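Local structure of periplasmic oligopeptide-binding protein (Burkholderia pseudomallei, 3ZS6) at residues Glu37-Ile42 and Glu147-Ala152; Arg69-Trp74 and Lys199-Arg204; Val80-Phe85 and Ile126-Pro131; Val86-Arg91 and Thr155-Asp160. The protein probably captures oligopeptides in the periplasm and hands them to an ABC transporter for uptake into the cell. All blocks are in the same frame, centred on the assembly; numbering follows the deposited sequence. Where two conformers were deposited one is given.

Interaction 1: residues Glu37-Ile42 and Glu147-Ala152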
# COMPACT_ATOMS: atom_id res chain seq x y z
N GLU A 37 -17.62 0.87 2.66
CA GLU A 37 -17.49 -0.43 3.29
C GLU A 37 -17.63 -1.53 2.25
O GLU A 37 -18.61 -1.57 1.51
CB GLU A 37 -18.58 -0.62 4.34
CG GLU A 37 -18.52 -1.97 5.06
CD GLU A 37 -19.65 -2.15 6.05
OE1 GLU A 37 -20.83 -2.05 5.63
OE2 GLU A 37 -19.36 -2.37 7.25
N GLY A 38 -16.64 -2.43 2.21
CA GLY A 38 -16.66 -3.53 1.27
C GLY A 38 -17.37 -4.74 1.84
O GLY A 38 -18.04 -4.65 2.88
N LEU A 39 -17.23 -5.89 1.17
CA LEU A 39 -17.81 -7.14 1.66
C LEU A 39 -17.34 -7.44 3.08
O LEU A 39 -18.13 -7.86 3.94
CB LEU A 39 -17.43 -8.30 0.72
CG LEU A 39 -18.00 -8.20 -0.71
CD1 LEU A 39 -17.41 -9.25 -1.67
CD2 LEU A 39 -19.53 -8.29 -0.69
N ALA A 40 -16.05 -7.20 3.32
CA ALA A 40 -15.43 -7.40 4.62
C ALA A 40 -14.68 -6.14 5.07
O ALA A 40 -14.50 -5.21 4.28
CB ALA A 40 -14.47 -8.59 4.56
N ARG A 41 -14.26 -6.12 6.33
CA ARG A 41 -13.43 -5.04 6.87
C ARG A 41 -12.22 -5.64 7.60
O ARG A 41 -12.27 -6.79 8.03
CB ARG A 41 -14.20 -4.18 7.89
CG ARG A 41 -15.43 -3.46 7.39
CD ARG A 41 -15.82 -2.33 8.36
NE ARG A 41 -15.89 -2.79 9.75
CZ ARG A 41 -15.06 -2.43 10.73
NH1 ARG A 41 -14.07 -1.57 10.48
NH2 ARG A 41 -15.22 -2.92 11.95
N ILE A 42 -11.17 -4.84 7.76
CA ILE A 42 -10.08 -5.19 8.68
C ILE A 42 -10.27 -4.38 9.94
O ILE A 42 -10.30 -3.15 9.88
CB ILE A 42 -8.70 -4.85 8.10
CG1 ILE A 42 -8.51 -5.52 6.74
CG2 ILE A 42 -7.59 -5.25 9.11
CD1 ILE A 42 -8.71 -7.06 6.75
N GLU A 147 -9.87 -11.41 2.53
CA GLU A 147 -8.97 -10.31 2.91
C GLU A 147 -8.91 -9.21 1.85
O GLU A 147 -8.88 -8.02 2.19
CB GLU A 147 -7.54 -10.81 3.16
CG GLU A 147 -7.33 -11.44 4.51
CD GLU A 147 -5.88 -11.85 4.74
OE1 GLU A 147 -5.02 -10.96 4.95
OE2 GLU A 147 -5.61 -13.07 4.72
N LEU A 148 -8.88 -9.61 0.58
CA LEU A 148 -8.78 -8.66 -0.51
C LEU A 148 -9.99 -7.73 -0.57
O LEU A 148 -9.85 -6.54 -0.88
CB LEU A 148 -8.60 -9.38 -1.86
CG LEU A 148 -7.18 -9.85 -2.21
CD1 LEU A 148 -6.73 -10.96 -1.27
CD2 LEU A 148 -7.10 -10.30 -3.66
N THR A 149 -11.17 -8.28 -0.29
CA THR A 149 -12.43 -7.54 -0.40
C THR A 149 -12.55 -6.47 0.68
O THR A 149 -13.47 -5.65 0.65
CB THR A 149 -13.66 -8.49 -0.30
OG1 THR A 149 -13.83 -8.91 1.05
CG2 THR A 149 -13.47 -9.71 -1.19
N ALA A 150 -11.63 -6.46 1.64
CA ALA A 150 -11.64 -5.43 2.69
C ALA A 150 -10.90 -4.15 2.27
O ALA A 150 -10.92 -3.16 3.00
CB ALA A 150 -11.06 -5.99 4.00
N MET A 151 -10.25 -4.15 1.11
CA MET A 151 -9.49 -2.99 0.64
C MET A 151 -10.37 -2.00 -0.15
O MET A 151 -11.39 -2.39 -0.72
CB MET A 151 -8.31 -3.45 -0.23
CG MET A 151 -7.17 -4.11 0.55
SD MET A 151 -6.45 -3.03 1.83
CE MET A 151 -7.34 -3.56 3.28
N ALA A 152 -9.93 -0.75 -0.22
CA ALA A 152 -10.75 0.30 -0.82
C ALA A 152 -11.18 0.09 -2.27
O ALA A 152 -12.32 0.38 -2.63
CB ALA A 152 -10.09 1.67 -0.63
O HOH W 1 -14.25 -2.68 3.66
O HOH W 2 -15.50 -5.81 -1.24
O HOH W 3 -11.26 -2.67 5.71
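Ala150 puts its methyl group into a shallow hollow made by the carbonyl of Ala40 and the side chain of Ile42. Ala150 CB is 3.8 Å from Ile42 CG1. The Ile42 CD1 methyl is equally close, so the bump is held by two carbons of one branch. The carbonyl also receives a CA-H...O contact, with Ala150 CA 3.3 Å from Ala40 O. A contact of Met151 CE with Ile42 CG1, 4.1 Å, belongs to one of two conformers and is doubtful.

Thr149 is the second bump. Its side chain crosses that of Leu39 at about a right angle, with Thr149 CG2 4.0 Å from Leu39 CD1. Thr149 OG1 rests 3.6 Å from Ala40 CB but is hydrogen-bonded to Pro146 O. Both bumps project from a type I turn, Leu148 to Met151. Two waters bridge the backbones, one between Leu39 N and Thr149 O, the other between Ile42 N and Ala150 O.

Strand 40-42 is an edge of the five-stranded antiparallel sheet, beside strand 48-60. The turn follows helix 145-148. Phe66 of strand 63-68 and Trp89 of helix 82-93 touch both Leu39 and Thr149.

Interaction 2: residues Arg69-Trp74 and Lys199-Arg204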
# COMPACT_ATOMS: atom_id res chain seq x y z
N ARG A 69 -25.88 -8.60 4.32
CA ARG A 69 -26.92 -8.21 5.25
C ARG A 69 -27.95 -7.41 4.45
O ARG A 69 -27.64 -6.89 3.37
CB ARG A 69 -26.36 -7.37 6.40
CG ARG A 69 -25.88 -5.99 5.98
CD ARG A 69 -25.12 -5.30 7.12
NE ARG A 69 -23.85 -5.96 7.40
CZ ARG A 69 -23.65 -6.84 8.36
NH1 ARG A 69 -24.65 -7.20 9.18
NH2 ARG A 69 -22.45 -7.38 8.52
N ARG A 70 -29.16 -7.33 4.97
CA ARG A 70 -30.26 -6.73 4.23
C ARG A 70 -30.43 -5.25 4.53
O ARG A 70 -31.23 -4.57 3.90
CB ARG A 70 -31.57 -7.48 4.54
CG ARG A 70 -31.50 -8.98 4.23
CD ARG A 70 -32.71 -9.73 4.78
NE ARG A 70 -33.62 -10.17 3.72
CZ ARG A 70 -34.70 -9.49 3.33
NH1 ARG A 70 -35.00 -8.33 3.90
NH2 ARG A 70 -35.47 -9.96 2.36
N ASP A 71 -29.70 -4.74 5.51
CA ASP A 71 -29.93 -3.36 5.93
C ASP A 71 -28.76 -2.42 5.66
O ASP A 71 -28.67 -1.35 6.26
CB ASP A 71 -30.37 -3.31 7.40
CG ASP A 71 -29.31 -3.85 8.34
OD1 ASP A 71 -28.36 -4.51 7.86
OD2 ASP A 71 -29.41 -3.60 9.56
N ALA A 72 -27.88 -2.79 4.74
CA ALA A 72 -26.80 -1.90 4.33
C ALA A 72 -27.36 -0.78 3.44
O ALA A 72 -28.11 -1.04 2.50
CB ALA A 72 -25.71 -2.67 3.60
N LYS A 73 -27.00 0.45 3.75
CA LYS A 73 -27.53 1.59 3.00
C LYS A 73 -26.45 2.55 2.50
O LYS A 73 -25.39 2.70 3.12
CB LYS A 73 -28.54 2.35 3.86
CG LYS A 73 -29.83 1.58 4.14
CD LYS A 73 -30.74 2.36 5.08
CE LYS A 73 -32.08 1.67 5.25
NZ LYS A 73 -31.92 0.25 5.67
N TRP A 74 -26.74 3.19 1.37
CA TRP A 74 -25.97 4.31 0.88
C TRP A 74 -26.29 5.55 1.71
O TRP A 74 -27.27 5.56 2.47
CB TRP A 74 -26.31 4.58 -0.59
CG TRP A 74 -25.83 3.50 -1.52
CD1 TRP A 74 -26.58 2.55 -2.13
CD2 TRP A 74 -24.47 3.28 -1.93
NE1 TRP A 74 -25.77 1.74 -2.91
CE2 TRP A 74 -24.48 2.17 -2.80
CE3 TRP A 74 -23.26 3.92 -1.65
CZ2 TRP A 74 -23.31 1.68 -3.39
CZ3 TRP A 74 -22.10 3.43 -2.24
CH2 TRP A 74 -22.14 2.32 -3.10
N LYS A 199 -27.04 6.59 8.61
CA LYS A 199 -27.56 5.59 7.68
C LYS A 199 -26.77 4.27 7.73
O LYS A 199 -27.28 3.24 7.29
CB LYS A 199 -27.59 6.14 6.25
CG LYS A 199 -28.31 7.48 6.13
CD LYS A 199 -29.46 7.41 5.14
CE LYS A 199 -30.35 8.65 5.21
NZ LYS A 199 -29.70 9.85 4.62
N TYR A 200 -25.55 4.30 8.27
CA TYR A 200 -24.71 3.10 8.36
C TYR A 200 -25.37 2.01 9.19
O TYR A 200 -25.86 2.27 10.30
CB TYR A 200 -23.35 3.45 8.96
CG TYR A 200 -22.35 2.31 8.99
CD1 TYR A 200 -21.95 1.67 7.82
CD2 TYR A 200 -21.79 1.89 10.19
CE1 TYR A 200 -21.03 0.63 7.84
CE2 TYR A 200 -20.86 0.86 10.22
CZ TYR A 200 -20.49 0.23 9.05
OH TYR A 200 -19.57 -0.80 9.12
N TRP A 201 -25.39 0.78 8.67
CA TRP A 201 -26.10 -0.32 9.34
C TRP A 201 -25.64 -0.51 10.78
O TRP A 201 -26.43 -0.87 11.65
CB TRP A 201 -25.97 -1.62 8.54
CG TRP A 201 -24.60 -2.21 8.56
CD1 TRP A 201 -23.58 -1.96 7.68
CD2 TRP A 201 -24.08 -3.14 9.52
NE1 TRP A 201 -22.46 -2.68 8.03
CE2 TRP A 201 -22.74 -3.41 9.16
CE3 TRP A 201 -24.61 -3.76 10.65
CZ2 TRP A 201 -21.93 -4.27 9.89
CZ3 TRP A 201 -23.81 -4.63 11.38
CH2 TRP A 201 -22.48 -4.87 10.99
N ASN A 202 -24.36 -0.27 11.05
CA ASN A 202 -23.85 -0.47 12.40
C ASN A 202 -23.63 0.83 13.18
O ASN A 202 -22.79 0.90 14.08
CB ASN A 202 -22.56 -1.32 12.38
CG ASN A 202 -22.36 -2.11 13.66
OD1 ASN A 202 -23.32 -2.38 14.39
ND2 ASN A 202 -21.11 -2.49 13.94
N ALA A 203 -24.41 1.85 12.83
CA ALA A 203 -24.25 3.19 13.41
C ALA A 203 -24.28 3.19 14.94
O ALA A 203 -23.50 3.88 15.59
CB ALA A 203 -25.32 4.13 12.85
N ARG A 204 -25.19 2.39 15.51
CA ARG A 204 -25.33 2.31 16.96
C ARG A 204 -24.04 1.93 17.68
O ARG A 204 -23.87 2.23 18.85
CB ARG A 204 -26.44 1.33 17.35
CG ARG A 204 -27.85 1.84 17.07
CD ARG A 204 -28.92 0.84 17.52
NE ARG A 204 -28.74 -0.46 16.88
CZ ARG A 204 -29.25 -0.80 15.70
NH1 ARG A 204 -29.99 0.07 15.02
NH2 ARG A 204 -29.03 -2.01 15.21
O HOH W 4 -24.86 0.84 5.70
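Arg69 lies flat on the indole of Trp201, a parallel cation-pi stack between two loops. One loop follows strand 63-68 of the antiparallel sheet. The other joins strands 191-196 and 210-215 of the four-stranded mixed sheet, so the stack joins a loop of each sheet. The guanidinium and ring planes are only 5° apart, with centres separated by 3.4 Å. The overlap continues up the arginine chain. Arg69 NE is 3.3 Å from Trp201 CE2, and the CD methylene makes a CH-pi contact over the five-membered ring.

Both side chains start in the same way. CG of Arg69 stands between its backbone N and carbonyl carbon (chi1 69°), and Trp201 does likewise (chi1 70°). Arg69 then bends at chi3, which turns the guanidinium parallel to the ring. Asn202 CB lies against the opposite face of the indole. Two outside bonds fix the partners: Arg69 NH2 donates to Gly51 O, and Trp201 NE1 to Glu37 OE1. The carboxylate may make the indole more electron-rich and so favour the stack.

The Asp71 side chain crosses the tryptophan obliquely, with Asp71 OD1 3.8 Å from Trp201 CB. The Asp71 backbone O also faces that carbon. Further along, the lysines meet backbone with their first carbons, and their amino groups lie beyond the contact. Lys73 CB is 3.8 Å from Lys199 O, and Lys199 CB is 3.8 Å from Trp74 O. Lys199 NZ reaches Ser75 O. A water ties the two backbones, accepting from Lys73 N at 2.9 Å and from Trp201 N at 3.0 Å.

Interaction 3: residues Val80-Phe85 and Ile126-Pro131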
# COMPACT_ATOMS: atom_id res chain seq x y z
N VAL A 80 -27.96 -0.93 -0.26
CA VAL A 80 -26.78 -1.51 -0.88
C VAL A 80 -27.07 -2.96 -1.21
O VAL A 80 -27.44 -3.74 -0.32
CB VAL A 80 -25.56 -1.43 0.04
CG1 VAL A 80 -24.37 -2.17 -0.57
CG2 VAL A 80 -25.20 0.02 0.33
N THR A 81 -26.92 -3.34 -2.48
CA THR A 81 -27.15 -4.73 -2.88
C THR A 81 -26.02 -5.33 -3.72
O THR A 81 -25.05 -4.66 -4.07
CB THR A 81 -28.46 -4.91 -3.67
OG1 THR A 81 -28.30 -4.33 -4.98
CG2 THR A 81 -29.62 -4.24 -2.95
N ALA A 82 -26.19 -6.61 -4.04
CA ALA A 82 -25.23 -7.35 -4.82
C ALA A 82 -24.90 -6.60 -6.10
O ALA A 82 -23.74 -6.50 -6.48
CB ALA A 82 -25.80 -8.73 -5.15
N ALA A 83 -25.92 -6.06 -6.75
CA ALA A 83 -25.73 -5.33 -7.99
C ALA A 83 -24.67 -4.23 -7.86
O ALA A 83 -23.94 -3.96 -8.81
CB ALA A 83 -27.06 -4.75 -8.47
N ASP A 84 -24.59 -3.60 -6.68
CA ASP A 84 -23.62 -2.53 -6.48
C ASP A 84 -22.18 -3.02 -6.58
O ASP A 84 -21.29 -2.31 -7.06
CB ASP A 84 -23.84 -1.83 -5.13
CG ASP A 84 -25.18 -1.09 -5.08
OD1 ASP A 84 -25.52 -0.39 -6.06
OD2 ASP A 84 -25.87 -1.21 -4.05
N PHE A 85 -21.95 -4.25 -6.13
CA PHE A 85 -20.61 -4.84 -6.20
C PHE A 85 -20.26 -5.31 -7.61
O PHE A 85 -19.15 -5.09 -8.09
CB PHE A 85 -20.44 -5.96 -5.17
CG PHE A 85 -20.36 -5.47 -3.74
CD1 PHE A 85 -21.51 -5.26 -2.99
CD2 PHE A 85 -19.12 -5.18 -3.17
CE1 PHE A 85 -21.43 -4.79 -1.68
CE2 PHE A 85 -19.03 -4.71 -1.86
CZ PHE A 85 -20.19 -4.52 -1.12
N ILE A 126 -17.91 -12.16 -11.25
CA ILE A 126 -18.72 -11.84 -10.08
C ILE A 126 -20.19 -11.77 -10.47
O ILE A 126 -20.55 -11.12 -11.45
CB ILE A 126 -18.30 -10.53 -9.38
CG1 ILE A 126 -19.16 -10.29 -8.14
CG2 ILE A 126 -18.40 -9.35 -10.33
CD1 ILE A 126 -18.70 -9.14 -7.26
N ARG A 127 -21.04 -12.44 -9.70
CA ARG A 127 -22.45 -12.57 -10.06
C ARG A 127 -23.39 -12.33 -8.88
O ARG A 127 -23.15 -12.79 -7.76
CB ARG A 127 -22.69 -13.96 -10.65
CG ARG A 127 -24.10 -14.23 -11.13
CD ARG A 127 -24.16 -15.51 -11.95
NE ARG A 127 -23.95 -16.71 -11.14
CZ ARG A 127 -24.92 -17.54 -10.76
NH1 ARG A 127 -26.18 -17.29 -11.10
NH2 ARG A 127 -24.63 -18.61 -10.03
N ALA A 128 -24.47 -11.59 -9.14
CA ALA A 128 -25.54 -11.45 -8.15
C ALA A 128 -26.57 -12.57 -8.31
O ALA A 128 -27.43 -12.51 -9.19
CB ALA A 128 -26.20 -10.09 -8.28
N ILE A 129 -26.47 -13.59 -7.47
CA ILE A 129 -27.44 -14.69 -7.49
C ILE A 129 -28.82 -14.15 -7.12
O ILE A 129 -29.84 -14.57 -7.67
CB ILE A 129 -27.03 -15.83 -6.54
CG1 ILE A 129 -25.73 -16.46 -7.04
CG2 ILE A 129 -28.15 -16.87 -6.41
CD1 ILE A 129 -25.19 -17.55 -6.14
N ASP A 130 -28.82 -13.24 -6.16
CA ASP A 130 -30.00 -12.44 -5.82
C ASP A 130 -29.47 -11.19 -5.13
O ASP A 130 -28.26 -11.08 -4.92
CB ASP A 130 -30.99 -13.23 -4.94
CG ASP A 130 -30.39 -13.65 -3.60
OD1 ASP A 130 -29.75 -12.82 -2.92
OD2 ASP A 130 -30.59 -14.83 -3.22
N PRO A 131 -30.35 -10.25 -4.79
CA PRO A 131 -29.88 -8.95 -4.29
C PRO A 131 -28.98 -9.05 -3.05
O PRO A 131 -28.28 -8.07 -2.74
CB PRO A 131 -31.18 -8.22 -3.93
CG PRO A 131 -32.23 -8.88 -4.78
CD PRO A 131 -31.82 -10.31 -4.87
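Ala82 makes the central contacts with the 126-131 segment. Its backbone N donates to Pro131 O at 2.9 Å. The bond is nearly straight, 165° at the hydrogen, but the donor sits 38° above the carbonyl plane. The Ala82 methyl is pressed from two directions. Ala82 CB is 3.4 Å from Ala128 CB, tighter than usual van der Waals contact, and 3.4 Å from Asp130 O. Next to it, Thr81 CB lies 3.3 Å from Pro131 O, so this oxygen is met by both a backbone N-H and a side-chain carbon.

One turn along the helix, Ile126 reaches Phe85. The isoleucine chain is extended, with CG1 opposite the backbone N (chi1 -178°), and this carries Ile126 CD1 to 4.2 Å from Phe85 CB. The same methyl is equally near the Phe85 backbone carbonyl.

The contact seats the first turn of helix 82-93 against a beta hairpin. Strands 126-128 and 133-137 form that hairpin, and 126-128 is an outermost strand of the five-stranded antiparallel sheet. Ile134 of the second strand touches Ala82, Phe85 and Ile126.

Further bonds set the two partners in place. Thr81 N donates to Asp84 OD2 at 2.8 Å, which ties the residue before the helix to its first turn. Trp74 NE1 adds a weak bond to the same oxygen. On the hairpin side, Asp130 OD1 bonds Thr133 OG1 across the turn.

Interaction 4: residues Val86-Arg91 and Thr155-Asp160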
# COMPACT_ATOMS: atom_id res chain seq x y z
N VAL A 86 -21.22 -5.95 -8.28
CA VAL A 86 -21.02 -6.36 -9.67
C VAL A 86 -20.60 -5.15 -10.50
O VAL A 86 -19.61 -5.19 -11.24
CB VAL A 86 -22.30 -7.02 -10.27
CG1 VAL A 86 -22.12 -7.29 -11.76
CG2 VAL A 86 -22.64 -8.33 -9.53
N TYR A 87 -21.34 -4.05 -10.36
CA TYR A 87 -21.04 -2.81 -11.07
C TYR A 87 -19.64 -2.28 -10.74
O TYR A 87 -18.87 -1.94 -11.63
CB TYR A 87 -22.09 -1.74 -10.75
CG TYR A 87 -21.70 -0.36 -11.23
CD1 TYR A 87 -21.82 -0.00 -12.57
CD2 TYR A 87 -21.19 0.58 -10.34
CE1 TYR A 87 -21.46 1.26 -13.01
CE2 TYR A 87 -20.83 1.85 -10.77
CZ TYR A 87 -20.97 2.18 -12.11
OH TYR A 87 -20.60 3.44 -12.55
N ALA A 88 -19.34 -2.20 -9.45
CA ALA A 88 -18.06 -1.65 -8.99
C ALA A 88 -16.88 -2.43 -9.53
O ALA A 88 -15.91 -1.84 -10.00
CB ALA A 88 -18.01 -1.60 -7.45
N TRP A 89 -16.95 -3.75 -9.45
CA TRP A 89 -15.84 -4.59 -9.88
C TRP A 89 -15.67 -4.62 -11.40
O TRP A 89 -14.54 -4.59 -11.90
CB TRP A 89 -15.97 -6.01 -9.31
CG TRP A 89 -15.82 -6.07 -7.81
CD1 TRP A 89 -15.92 -5.02 -6.93
CD2 TRP A 89 -15.52 -7.22 -7.01
NE1 TRP A 89 -15.72 -5.45 -5.64
CE2 TRP A 89 -15.47 -6.80 -5.66
CE3 TRP A 89 -15.29 -8.57 -7.31
CZ2 TRP A 89 -15.22 -7.69 -4.61
CZ3 TRP A 89 -15.03 -9.45 -6.25
CH2 TRP A 89 -14.99 -9.00 -4.92
N GLN A 90 -16.78 -4.68 -12.13
CA GLN A 90 -16.73 -4.60 -13.59
C GLN A 90 -16.10 -3.26 -14.00
O GLN A 90 -15.26 -3.19 -14.91
CB GLN A 90 -18.14 -4.74 -14.20
CG GLN A 90 -18.72 -6.16 -14.18
CD GLN A 90 -20.12 -6.23 -14.77
OE1 GLN A 90 -20.67 -5.21 -15.20
NE2 GLN A 90 -20.72 -7.42 -14.78
N ARG A 91 -16.50 -2.19 -13.32
CA ARG A 91 -15.98 -0.85 -13.57
C ARG A 91 -14.46 -0.79 -13.33
O ARG A 91 -13.71 -0.23 -14.13
CB ARG A 91 -16.72 0.16 -12.69
CG ARG A 91 -16.20 1.59 -12.75
CD ARG A 91 -17.10 2.49 -11.92
NE ARG A 91 -16.70 3.88 -11.99
CZ ARG A 91 -16.02 4.52 -11.04
NH1 ARG A 91 -15.65 3.88 -9.93
NH2 ARG A 91 -15.71 5.80 -11.20
N THR A 155 -14.46 -1.84 -2.65
CA THR A 155 -15.71 -1.32 -2.10
C THR A 155 -16.73 -1.01 -3.21
O THR A 155 -16.36 -0.81 -4.37
CB THR A 155 -15.51 -0.06 -1.24
OG1 THR A 155 -14.89 0.98 -2.02
CG2 THR A 155 -14.63 -0.38 -0.03
N PRO A 156 -18.02 -0.98 -2.85
CA PRO A 156 -19.04 -0.76 -3.88
C PRO A 156 -19.11 0.71 -4.27
O PRO A 156 -18.66 1.57 -3.51
CB PRO A 156 -20.34 -1.20 -3.20
CG PRO A 156 -20.09 -0.97 -1.74
CD PRO A 156 -18.61 -1.20 -1.52
N VAL A 157 -19.64 0.97 -5.45
CA VAL A 157 -19.85 2.32 -5.95
C VAL A 157 -21.28 2.49 -6.44
O VAL A 157 -21.85 1.56 -7.01
CB VAL A 157 -18.88 2.63 -7.11
CG1 VAL A 157 -19.18 3.99 -7.69
CG2 VAL A 157 -17.44 2.54 -6.62
N ASN A 158 -21.85 3.67 -6.24
CA ASN A 158 -23.23 3.95 -6.59
C ASN A 158 -23.37 4.39 -8.04
O ASN A 158 -23.06 5.53 -8.39
CB ASN A 158 -23.81 5.00 -5.63
CG ASN A 158 -25.30 5.26 -5.86
OD1 ASN A 158 -25.68 5.92 -6.82
ND2 ASN A 158 -26.13 4.76 -4.95
N LYS A 159 -23.83 3.48 -8.89
CA LYS A 159 -23.92 3.72 -10.33
C LYS A 159 -24.63 5.03 -10.68
O LYS A 159 -24.16 5.80 -11.52
CB LYS A 159 -24.63 2.53 -11.00
CG LYS A 159 -25.03 2.76 -12.45
CD LYS A 159 -26.05 1.71 -12.90
CE LYS A 159 -26.64 2.05 -14.25
NZ LYS A 159 -27.83 1.21 -14.57
N ASP A 160 -25.76 5.29 -10.03
CA ASP A 160 -26.52 6.49 -10.31
C ASP A 160 -25.71 7.75 -10.04
O ASP A 160 -25.72 8.70 -10.82
CB ASP A 160 -27.82 6.52 -9.50
CG ASP A 160 -28.85 5.53 -9.99
OD1 ASP A 160 -28.72 5.04 -11.14
OD2 ASP A 160 -29.80 5.23 -9.24
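Tyr87 lays one ring face on the base of the Lys159 side chain. Lys159 CB stands 3.7 Å from the ring centroid and only 7° off the ring normal, a CH-pi contact over the centre of the ring. The two side chains cross at about a right angle. Lys159 runs on extended, and its amino group ends up beyond the contact. Tyr87 CG is opposite its backbone N (chi1 169°), which sends the ring out from the helix over the start of helix 159-165. Its CE2 also meets the backbone, 3.6 Å from Lys159 CA.

The methyl contacts of Val157 hold for one of two deposited conformers and are tentative. In that conformer the valine fits between Tyr87 and Arg91, side chains one turn apart on helix 82-93. Val157 CG1 is then 4.1 Å from Tyr87 CE2 and lies over a face of the Arg91 guanidinium. The arginine chain is extended from CG to NE and crosses the valine at about a right angle. Its NH2 forms a salt bridge with Asp19.

Ala88 presents a small methyl, which lets the chain pass close to the helix. Ala88 CB is 3.6 Å from Thr155 O and 3.6 Å from Val157 N. Trp89 NE1 bonds Leu154 O just before this segment.

Asn158 is the N-cap of helix 159-165, its OD1 accepting from Ala161 N. An N-capped helix start thus packs on helix 82-93, probably within the additional domain characteristic of OppA-type binding proteins.

How the interactions relate
Interaction 1 is the buried contact of the four; interactions 2, 3 and 4 are partly buried and lie farther from the chain centre. Interactions 3 and 4 share helix 82-93, the first using its start and the second its next turns. Interactions 1 and 3 hold the two outermost strands of one antiparallel sheet. The chemistry follows position. Interaction 1 combines small apolar groups with bridging waters, interaction 2 relies on a cation-pi stack, interaction 3 has a direct backbone bond, and interaction 4 uses a CH-pi contact. Glu37, before strand 40-42, probably ties interaction 1 to interaction 2 through Trp201. Phe85 of interaction 3 packs on Leu39 of interaction 1 and Pro156 of interaction 4.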